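Local coordinates for putative diguanylate cyclase (GGDEF) with PAS/PAC domain (Rhodopseudomonas palustris, PDB 3LIF), which probably makes cyclic di-GMP from two GTP molecules as a membrane protein, the present chain being its extracellular sensor domain, at residues L20-S23 against L24-A28. Numbering follows the deposited sequence.
Sequences LSHS and LAEHA
Leu20 to Leu24 and His22 to Glu26 are contacts one helical turn apart, made within the long N-terminal helix 5-47 where it lies against the sheet that contains strands 219-226 and 232-239. The backbone evidence is four successive i to i+4 hydrogen bonds. In the first, Leu24 N donates a hydrogen bond to Leu20 O at 2.8 Å, with an N-H...O angle of 173°; in the last, His27 N reaches Ser23 O at 2.9 Å. Two faces of the helix differ. On the inner one, Leu20 CD1 lies 4.1 Å from Leu24 CG, the two side chains meeting at a slant. Leu20 sets CG opposite its own backbone N (chi1 -178°), next to the carbonyl carbon, which carries the branch forward to Leu24. Both leucines also touch Val236 and Phe161, and Ser21 OG, on the sheet side, bonds to Arg18 O and Arg225 NE. On the exposed side, Glu26 OE2 comes within 3.9 Å of His22 CD2, a contact without a hydrogen bond, with ring and carboxylate planes 57° apart. The aliphatic part of Glu26 passes the backbone, its CG 3.6 Å from His22 O. An alanine in place of Glu26 would probably cost the His22 ring its carboxylate neighbour and leave it freer to turn. His27 stacks on Phe157 of helix 151-158. Leu20, Leu24 and Ala25 touch the sheet while His22 and Glu26 lie on the more exposed side, an amphipathic pattern broken by the buried Ser21, in the long N-terminal helix of a double-PDC (dCache) sensor domain.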
loop_
_atom_site.group_PDB
_atom_site.type_symbol
_atom_site.label_atom_id
_atom_site.label_comp_id
_atom_site.label_asym_id
_atom_site.label_seq_id
_atom_site.Cartn_x
_atom_site.Cartn_y
_atom_site.Cartn_z
ATOM N N LEU A 20 4.283 -10.541 -15.479
ATOM C CA LEU A 20 3.629 -9.293 -15.163
ATOM C C LEU A 20 3.496 -9.086 -13.602
ATOM O O LEU A 20 3.827 -8.022 -13.049
ATOM C CB LEU A 20 2.298 -9.260 -15.886
ATOM C CG LEU A 20 1.598 -7.959 -15.622
ATOM C CD1 LEU A 20 2.603 -6.819 -15.667
ATOM C CD2 LEU A 20 0.436 -7.787 -16.605
ATOM N N SER A 21 3.046 -10.140 -12.926
ATOM C CA SER A 21 3.036 -10.209 -11.491
ATOM C C SER A 21 4.432 -9.852 -10.922
ATOM O O SER A 21 4.560 -9.087 -9.948
ATOM C CB SER A 21 2.569 -11.596 -11.024
ATOM O OG SER A 21 3.665 -12.462 -10.786
ATOM N N HIS A 22 5.481 -10.367 -11.530
ATOM C CA HIS A 22 6.798 -9.976 -11.084
ATOM C C HIS A 22 7.046 -8.468 -11.242
ATOM O O HIS A 22 7.548 -7.801 -10.344
ATOM C CB HIS A 22 7.823 -10.765 -11.836
ATOM C CG HIS A 22 9.203 -10.607 -11.302
ATOM N ND1 HIS A 22 9.807 -11.565 -10.503
ATOM C CD2 HIS A 22 10.116 -9.612 -11.469
ATOM C CE1 HIS A 22 11.024 -11.155 -10.187
ATOM N NE2 HIS A 22 11.232 -9.972 -10.749
ATOM N N SER A 23 6.670 -7.896 -12.364
ATOM C CA SER A 23 6.818 -6.457 -12.485
ATOM C C SER A 23 5.985 -5.673 -11.474
ATOM O O SER A 23 6.459 -4.723 -10.885
ATOM C CB SER A 23 6.395 -6.019 -13.869
ATOM O OG SER A 23 7.360 -6.434 -14.770
ATOM N N LEU A 24 4.713 -6.044 -11.325
ATOM C CA LEU A 24 3.835 -5.394 -10.371
ATOM C C LEU A 24 4.425 -5.498 -8.939
ATOM O O LEU A 24 4.394 -4.545 -8.212
ATOM C CB LEU A 24 2.412 -5.961 -10.484
ATOM C CG LEU A 24 1.707 -5.778 -11.842
ATOM C CD1 LEU A 24 0.366 -6.510 -11.952
ATOM C CD2 LEU A 24 1.462 -4.342 -12.186
ATOM N N ALA A 25 4.985 -6.638 -8.562
ATOM C CA ALA A 25 5.508 -6.817 -7.214
ATOM C C ALA A 25 6.689 -5.859 -6.974
ATOM O O ALA A 25 6.823 -5.232 -5.918
ATOM C CB ALA A 25 5.938 -8.232 -7.013
ATOM N N GLU A 26 7.538 -5.726 -7.978
ATOM C CA GLU A 26 8.659 -4.811 -7.857
ATOM C C GLU A 26 8.258 -3.384 -7.816
ATOM O O GLU A 26 8.817 -2.577 -7.089
ATOM C CB GLU A 26 9.633 -4.989 -8.998
ATOM C CG GLU A 26 10.386 -6.253 -8.833
ATOM C CD GLU A 26 11.616 -6.210 -9.664
ATOM O OE1 GLU A 26 12.728 -6.305 -9.072
ATOM O OE2 GLU A 26 11.471 -6.032 -10.917
ATOM N N HIS A 27 7.323 -3.041 -8.651
ATOM C CA HIS A 27 6.826 -1.705 -8.559
ATOM C C HIS A 27 6.389 -1.397 -7.101
ATOM O O HIS A 27 6.601 -0.265 -6.606
ATOM C CB HIS A 27 5.661 -1.590 -9.468
ATOM C CG HIS A 27 5.032 -0.264 -9.432
ATOM N ND1 HIS A 27 3.925 0.006 -8.660
ATOM C CD2 HIS A 27 5.304 0.865 -10.119
ATOM C CE1 HIS A 27 3.543 1.250 -8.869
ATOM N NE2 HIS A 27 4.359 1.794 -9.753
ATOM N N ALA A 28 5.774 -2.383 -6.418
ATOM C CA ALA A 28 5.277 -2.131 -5.081
ATOM C C ALA A 28 6.513 -1.969 -4.253
ATOM O O ALA A 28 6.697 -0.942 -3.585
ATOM C CB ALA A 28 4.426 -3.261 -4.555
#